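Local coordinates for putative uncharacterized protein (PDB 4KTB) that is of unknown function but belongs to the Nudix hydrolase clan and possibly hydrolyses diadenosine tetraphosphate (Ap4A) asymmetrically, at residues V42-V47 / A73-R78; G59-A64 / L153-L158; P111-E116 / S135-V140. All blocks are in the same frame, centred on the assembly; numbering follows the deposited sequence.

Contact 1: residues V42-V47 / A73-R78; sequences VDAVPV and ALVSGR. With NA (sodium ion), chain E.
V45 and L74 meet through torsions that swing a branch of each into the same spot. V45 has CG1 anti to its backbone N (chi1 166°), which leaves CG2 beside that nitrogen, 3.7 Å from L74 CD2. V75 has the same chi1. On the face that A44 and V75 share, A44 CB packs against V75 CB, with P46 CG against V75 CG2.

Strand 75-78 pairs antiparallel with strand 39-49 in the mixed sheet of this Nudix-clan fold, and helix 85-97 covers the V42 and V75 face. V42 and G77 form one hydrogen-bonded pair, A44 and V75 the other. V42 N reaches G77 O at 2.7 Å, and G77 N reaches V42 O at 3.0 Å. Between these pairs D43 faces S76, with CA atoms 4.3 Å apart. D43 OD1 lies 3.1 Å from S76 OG, at best a weak hydrogen bond. The firmer hold is on D43 OD2, which bonds S135 and Y117 hydroxyls.

S76 O binds a sodium ion at 2.3 Å. Five waters complete the sodium shell. Water 1 also accepts a bond from S76 N, so the S76 backbone holds the ion both directly and through water.

Backbone bonds thus join the strands, and apolar branches fill in on both faces. The buried D43 carboxylate probably relies on the hydroxyls around it. One protein ligand and five waters, water 4 at 2.9 Å from the sodium, would be consistent with a weakly held ion.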
# COMPACT_ATOMS: atom_id res chain seq x y z
N VAL A 42 -6.42 14.44 -8.02
CA VAL A 42 -5.57 13.30 -8.33
C VAL A 42 -4.26 13.76 -8.96
O VAL A 42 -4.22 14.79 -9.64
CB VAL A 42 -6.24 12.27 -9.29
CG1 VAL A 42 -7.36 11.48 -8.60
CG2 VAL A 42 -6.74 12.96 -10.56
N ASP A 43 -3.21 12.99 -8.73
CA ASP A 43 -1.98 13.12 -9.48
C ASP A 43 -1.70 11.77 -10.10
O ASP A 43 -1.85 10.73 -9.45
CB ASP A 43 -0.81 13.51 -8.58
CG ASP A 43 -0.83 14.98 -8.19
OD1 ASP A 43 -0.36 15.81 -8.98
OD2 ASP A 43 -1.29 15.30 -7.07
N ALA A 44 -1.32 11.79 -11.37
CA ALA A 44 -0.91 10.58 -12.06
C ALA A 44 0.51 10.78 -12.53
O ALA A 44 0.79 11.75 -13.22
CB ALA A 44 -1.82 10.31 -13.23
N VAL A 45 1.39 9.86 -12.15
CA VAL A 45 2.75 9.85 -12.68
C VAL A 45 2.79 8.92 -13.89
O VAL A 45 2.60 7.70 -13.77
CB VAL A 45 3.79 9.43 -11.63
CG1 VAL A 45 5.10 9.09 -12.28
CG2 VAL A 45 4.02 10.53 -10.63
N PRO A 46 2.98 9.50 -15.09
CA PRO A 46 2.87 8.70 -16.31
C PRO A 46 4.20 8.03 -16.63
O PRO A 46 5.23 8.71 -16.72
CB PRO A 46 2.54 9.75 -17.39
CG PRO A 46 2.22 11.04 -16.61
CD PRO A 46 3.05 10.94 -15.38
N VAL A 47 4.17 6.71 -16.81
CA VAL A 47 5.42 5.98 -16.99
C VAL A 47 5.42 4.99 -18.14
O VAL A 47 4.37 4.50 -18.56
CB VAL A 47 5.83 5.21 -15.71
CG1 VAL A 47 5.78 6.11 -14.49
CG2 VAL A 47 4.95 3.99 -15.51
N ALA A 73 5.39 19.30 -15.31
CA ALA A 73 4.23 18.90 -14.52
C ALA A 73 3.83 17.44 -14.67
O ALA A 73 3.90 16.86 -15.75
CB ALA A 73 3.02 19.78 -14.85
N LEU A 74 3.38 16.86 -13.56
CA LEU A 74 2.72 15.57 -13.56
C LEU A 74 1.32 15.72 -14.16
O LEU A 74 0.91 16.81 -14.57
CB LEU A 74 2.62 15.05 -12.13
CG LEU A 74 3.97 14.92 -11.44
CD1 LEU A 74 3.82 14.55 -9.97
CD2 LEU A 74 4.77 13.86 -12.13
N VAL A 75 0.58 14.63 -14.22
CA VAL A 75 -0.80 14.73 -14.66
C VAL A 75 -1.67 14.89 -13.41
O VAL A 75 -1.69 14.02 -12.54
CB VAL A 75 -1.19 13.52 -15.51
CG1 VAL A 75 -2.71 13.43 -15.69
CG2 VAL A 75 -0.46 13.59 -16.86
N SER A 76 -2.37 16.02 -13.32
CA SER A 76 -2.93 16.45 -12.05
C SER A 76 -4.21 17.26 -12.21
O SER A 76 -4.33 18.09 -13.10
CB SER A 76 -1.90 17.28 -11.28
OG SER A 76 -2.46 17.84 -10.11
N GLY A 77 -5.18 17.01 -11.33
CA GLY A 77 -6.41 17.76 -11.40
C GLY A 77 -7.49 17.31 -10.44
O GLY A 77 -7.38 16.28 -9.77
N ARG A 78 -8.55 18.09 -10.43
CA ARG A 78 -9.63 17.96 -9.48
C ARG A 78 -10.48 16.74 -9.80
O ARG A 78 -10.57 16.33 -10.96
CB ARG A 78 -10.48 19.23 -9.55
CG ARG A 78 -11.47 19.42 -8.43
CD ARG A 78 -12.14 20.79 -8.55
NE ARG A 78 -13.02 20.89 -9.72
CZ ARG A 78 -14.31 20.55 -9.71
NH1 ARG A 78 -14.87 20.08 -8.60
NH2 ARG A 78 -15.04 20.67 -10.81
NA NA E . -4.20 19.44 -14.94
O HOH W 1 -2.01 18.55 -15.14
O HOH W 2 -5.39 17.76 -15.99
O HOH W 3 -2.69 20.81 -13.93
O HOH W 4 -3.15 20.11 -17.50
O HOH W 5 -6.18 20.73 -14.53

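Contact 2: residues G59-A64 / L153-L158; sequences GLLLRA and LELTWL
The indole of W157 lies against G59, with G59 CA over one face of its six-membered ring. This CH-pi contact has CA 3.9 Å from the ring centroid and 22° off the ring normal, offset toward the rim. G59 N is also close, 3.4 Å from W157 CZ3. R48 makes a cation-pi contact with the same indole.

The two segments form an antiparallel strand pair that ends in a classic beta bulge. At the bulge L153 and E154 both face L62. L62 O accepts from L153 N at 2.7 Å, while its bond from E154 N is weak. Farther along, L60 and T156 exchange two backbone bonds.

The W157 face of the pair also carries L61 and L155. L155 has CG anti to its backbone N (chi1 171°), and its CD1 meets L61 CD2 at 3.7 Å. L97 of helix 85-97 packs on both leucines. G59 has no side chain, and the indole lies close over its CA. Replacing W157 by an alanine is likely to uncover G59 CA on that side and leave R48 without its pi partner.

The other face carries L60, L62, E154 and T156. L60 CD1 reaches L158 CD1 at 3.5 Å, the two side chains crossing near a right angle. I168 of helix 166-170 touches both. L62 CB packs on E154 CB, while the E154 carboxylate leads away from strand 59-64. Beside this packing, water 6 donates a hydrogen bond to L60 O at 2.9 Å.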
# COMPACT_ATOMS: atom_id res chain seq x y z
N GLY A 59 6.96 10.34 -17.74
CA GLY A 59 6.56 11.38 -18.67
C GLY A 59 6.27 12.71 -17.99
O GLY A 59 5.29 12.82 -17.26
N LEU A 60 7.10 13.71 -18.25
CA LEU A 60 6.87 15.07 -17.74
C LEU A 60 6.37 15.98 -18.84
O LEU A 60 6.93 16.02 -19.93
CB LEU A 60 8.15 15.66 -17.15
CG LEU A 60 8.82 14.91 -16.00
CD1 LEU A 60 9.96 15.72 -15.42
CD2 LEU A 60 7.79 14.60 -14.93
N LEU A 61 5.31 16.72 -18.55
CA LEU A 61 4.76 17.69 -19.48
C LEU A 61 5.55 18.97 -19.31
O LEU A 61 5.95 19.31 -18.21
CB LEU A 61 3.30 17.95 -19.16
CG LEU A 61 2.41 16.72 -19.25
CD1 LEU A 61 1.06 16.97 -18.64
CD2 LEU A 61 2.25 16.35 -20.71
N LEU A 62 5.78 19.69 -20.40
CA LEU A 62 6.37 21.01 -20.29
C LEU A 62 5.30 22.07 -20.55
O LEU A 62 4.50 21.93 -21.48
CB LEU A 62 7.51 21.18 -21.29
CG LEU A 62 8.18 22.56 -21.29
CD1 LEU A 62 9.33 22.62 -20.29
CD2 LEU A 62 8.65 22.92 -22.70
N ARG A 63 5.27 23.12 -19.74
CA ARG A 63 4.34 24.22 -19.98
C ARG A 63 4.78 25.52 -19.33
O ARG A 63 5.82 25.59 -18.68
CB ARG A 63 2.90 23.86 -19.57
CG ARG A 63 2.63 23.59 -18.09
CD ARG A 63 1.11 23.50 -17.88
NE ARG A 63 0.71 22.80 -16.66
CZ ARG A 63 -0.12 21.77 -16.61
NH1 ARG A 63 -0.66 21.28 -17.72
NH2 ARG A 63 -0.42 21.21 -15.45
N ALA A 64 3.98 26.56 -19.53
CA ALA A 64 4.25 27.85 -18.92
C ALA A 64 3.64 27.89 -17.53
O ALA A 64 2.60 27.27 -17.26
CB ALA A 64 3.70 28.97 -19.77
N LEU A 153 3.01 22.28 -23.66
CA LEU A 153 3.91 22.58 -24.76
C LEU A 153 4.65 21.36 -25.28
O LEU A 153 4.92 21.24 -26.47
CB LEU A 153 4.90 23.66 -24.31
CG LEU A 153 4.20 25.00 -24.08
CD1 LEU A 153 5.09 25.97 -23.33
CD2 LEU A 153 3.75 25.62 -25.41
N GLU A 154 4.94 20.42 -24.40
CA GLU A 154 5.76 19.27 -24.77
C GLU A 154 5.56 18.15 -23.77
O GLU A 154 5.05 18.38 -22.69
CB GLU A 154 7.23 19.69 -24.82
CG GLU A 154 8.11 18.81 -25.69
CD GLU A 154 8.17 19.24 -27.15
OE1 GLU A 154 9.29 19.53 -27.63
OE2 GLU A 154 7.12 19.29 -27.83
N LEU A 155 5.97 16.94 -24.14
CA LEU A 155 5.97 15.80 -23.24
C LEU A 155 7.36 15.20 -23.21
O LEU A 155 7.92 14.89 -24.26
CB LEU A 155 4.96 14.75 -23.70
CG LEU A 155 5.03 13.43 -22.95
CD1 LEU A 155 4.61 13.63 -21.51
CD2 LEU A 155 4.14 12.41 -23.63
N THR A 156 7.94 15.05 -22.03
CA THR A 156 9.33 14.60 -21.94
C THR A 156 9.43 13.23 -21.26
O THR A 156 8.98 13.05 -20.13
CB THR A 156 10.21 15.59 -21.18
OG1 THR A 156 9.90 16.94 -21.57
CG2 THR A 156 11.67 15.31 -21.48
N TRP A 157 10.02 12.27 -21.97
CA TRP A 157 10.25 10.96 -21.38
C TRP A 157 11.68 10.87 -20.90
O TRP A 157 12.62 11.00 -21.69
CB TRP A 157 9.96 9.87 -22.39
CG TRP A 157 8.51 9.77 -22.73
CD1 TRP A 157 7.89 10.25 -23.84
CD2 TRP A 157 7.49 9.16 -21.93
NE1 TRP A 157 6.54 9.97 -23.79
CE2 TRP A 157 6.27 9.31 -22.62
CE3 TRP A 157 7.48 8.51 -20.69
CZ2 TRP A 157 5.06 8.82 -22.12
CZ3 TRP A 157 6.29 8.04 -20.19
CH2 TRP A 157 5.09 8.18 -20.90
N LEU A 158 11.85 10.66 -19.61
CA LEU A 158 13.16 10.68 -18.99
C LEU A 158 13.38 9.41 -18.20
O LEU A 158 12.43 8.87 -17.63
CB LEU A 158 13.25 11.86 -18.04
CG LEU A 158 12.88 13.21 -18.63
CD1 LEU A 158 12.27 14.06 -17.54
CD2 LEU A 158 14.12 13.86 -19.20
O HOH W 6 8.76 18.29 -19.92

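Contact 3: residues P111-E116 / S135-V140; sequences PFTVAE and SLAYIV
A115 and S135 exchange two backbone bonds of 2.8 Å, A115 N to S135 O and S135 N to A115 O, as a regular antiparallel hydrogen-bonded pair. The next bond links A137 N to T113 O. It is longer, but almost straight, with an N-H...O angle of 172°. Strand 113-118 thus pairs antiparallel with strand 133-141 of the Nudix-clan sheet, and the loop residues P111 and F112 extend the contact.

A137 O accepts from F112 N at 3.0 Å, with the donor nearly in line with the carbonyl. P111 CB presses on A137 O, also at 3.0 Å. F112 CD2 lies near it as well, so carbon atoms crowd the oxygen that takes the F112 N-H.

P111 lies over the Y138 ring, with CB 4.0 Å from the ring centroid. Its CG turns to L136 CD2, which V114 CG2 also meets from alongside. P111, V114 and L136 therefore make one apolar patch. F112 takes the less common chi1 of 81°, with CG between its N and carbonyl carbon. This sends the ring across A137, where F112 CE2 is 3.5 Å from A137 CB. Y138 CA lies at the ring's edge.

Helix 176-186 packs on F112 and T113 from outside the pair. P111 and L136 of the second subunit pack on P111 and L136 of this chain.

Y138 OH bonds the P109 carbonyl. What holds these two segments to each other is backbone bonding and apolar packing.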
# COMPACT_ATOMS: atom_id res chain seq x y z
N PRO A 111 -3.79 4.79 -3.29
CA PRO A 111 -2.73 5.52 -3.97
C PRO A 111 -1.39 5.16 -3.38
O PRO A 111 -1.34 4.54 -2.33
CB PRO A 111 -3.05 6.98 -3.67
CG PRO A 111 -3.68 6.93 -2.31
CD PRO A 111 -4.49 5.63 -2.30
N PHE A 112 -0.32 5.54 -4.04
CA PHE A 112 0.96 5.28 -3.44
C PHE A 112 1.23 6.31 -2.34
O PHE A 112 2.06 6.09 -1.46
CB PHE A 112 2.07 5.24 -4.49
CG PHE A 112 2.56 6.58 -4.93
CD1 PHE A 112 3.56 7.24 -4.22
CD2 PHE A 112 2.06 7.17 -6.07
CE1 PHE A 112 4.03 8.47 -4.63
CE2 PHE A 112 2.53 8.40 -6.49
CZ PHE A 112 3.51 9.05 -5.77
N THR A 113 0.51 7.43 -2.38
CA THR A 113 0.61 8.41 -1.31
C THR A 113 -0.54 9.37 -1.42
O THR A 113 -1.32 9.30 -2.35
CB THR A 113 1.91 9.26 -1.34
OG1 THR A 113 2.05 9.95 -0.10
CG2 THR A 113 1.83 10.32 -2.42
N VAL A 114 -0.62 10.26 -0.44
CA VAL A 114 -1.53 11.37 -0.51
C VAL A 114 -0.70 12.64 -0.37
O VAL A 114 0.04 12.80 0.59
CB VAL A 114 -2.58 11.31 0.58
CG1 VAL A 114 -3.46 12.54 0.51
CG2 VAL A 114 -3.42 10.04 0.44
N ALA A 115 -0.83 13.52 -1.35
CA ALA A 115 -0.07 14.77 -1.38
C ALA A 115 -1.00 15.91 -1.00
O ALA A 115 -1.99 16.18 -1.71
CB ALA A 115 0.51 15.01 -2.76
N GLU A 116 -0.68 16.59 0.09
CA GLU A 116 -1.56 17.60 0.61
C GLU A 116 -0.98 18.97 0.31
O GLU A 116 -0.12 19.47 1.03
CB GLU A 116 -1.74 17.36 2.10
CG GLU A 116 -2.15 15.92 2.37
CD GLU A 116 -2.26 15.55 3.84
OE1 GLU A 116 -1.94 14.39 4.18
OE2 GLU A 116 -2.69 16.39 4.66
N SER A 135 -4.54 15.34 -2.57
CA SER A 135 -4.44 14.60 -3.81
C SER A 135 -4.04 13.15 -3.65
O SER A 135 -3.03 12.84 -3.02
CB SER A 135 -3.45 15.29 -4.75
OG SER A 135 -3.56 14.72 -6.03
N LEU A 136 -4.82 12.26 -4.26
CA LEU A 136 -4.49 10.83 -4.31
C LEU A 136 -3.59 10.56 -5.50
O LEU A 136 -4.00 10.74 -6.66
CB LEU A 136 -5.76 10.00 -4.44
CG LEU A 136 -6.73 10.14 -3.27
CD1 LEU A 136 -8.03 9.42 -3.56
CD2 LEU A 136 -6.10 9.59 -2.03
N ALA A 137 -2.37 10.13 -5.23
CA ALA A 137 -1.37 10.07 -6.28
C ALA A 137 -1.21 8.65 -6.75
O ALA A 137 -1.17 7.72 -5.95
CB ALA A 137 -0.04 10.64 -5.80
N TYR A 138 -1.12 8.48 -8.06
CA TYR A 138 -0.89 7.16 -8.61
C TYR A 138 0.20 7.19 -9.67
O TYR A 138 0.38 8.18 -10.36
CB TYR A 138 -2.18 6.59 -9.20
CG TYR A 138 -3.36 6.54 -8.26
CD1 TYR A 138 -4.14 7.65 -8.06
CD2 TYR A 138 -3.70 5.36 -7.60
CE1 TYR A 138 -5.23 7.62 -7.23
CE2 TYR A 138 -4.80 5.32 -6.74
CZ TYR A 138 -5.56 6.47 -6.57
OH TYR A 138 -6.65 6.49 -5.75
N ILE A 139 0.92 6.08 -9.78
CA ILE A 139 1.78 5.85 -10.92
C ILE A 139 0.94 5.19 -12.00
O ILE A 139 0.34 4.12 -11.78
CB ILE A 139 2.91 4.89 -10.56
CG1 ILE A 139 3.90 5.56 -9.61
CG2 ILE A 139 3.64 4.42 -11.80
CD1 ILE A 139 4.88 4.59 -9.01
N VAL A 140 0.90 5.80 -13.18
CA VAL A 140 0.08 5.27 -14.26
C VAL A 140 0.92 4.90 -15.49
O VAL A 140 1.47 5.78 -16.17
CB VAL A 140 -1.04 6.23 -14.67
CG1 VAL A 140 -1.96 5.54 -15.68
CG2 VAL A 140 -1.85 6.68 -13.45

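In the fold
All three contacts belong to one mixed sheet. Contacts 1 and 3 are buried, and contact 2 is only partly so, lying farther from the chain centre than either. Strand 39-49 is central: it pairs with strand 75-78 in contact 1, runs parallel to strand 133-141 of contact 3, and is bonded to strand 55-64 of contact 2 through P46 O and G59 N. V45 O and V140 N join contacts 1 and 3. Contacts 2 and 3 do not touch, with nearest atoms about 6 Å apart. Chemistry follows place: buried contact 1 sets apolar branches beside a held carboxylate, buried contact 3 is backbone and apolar, and partly buried contact 2 mixes an indole, a bulge and water.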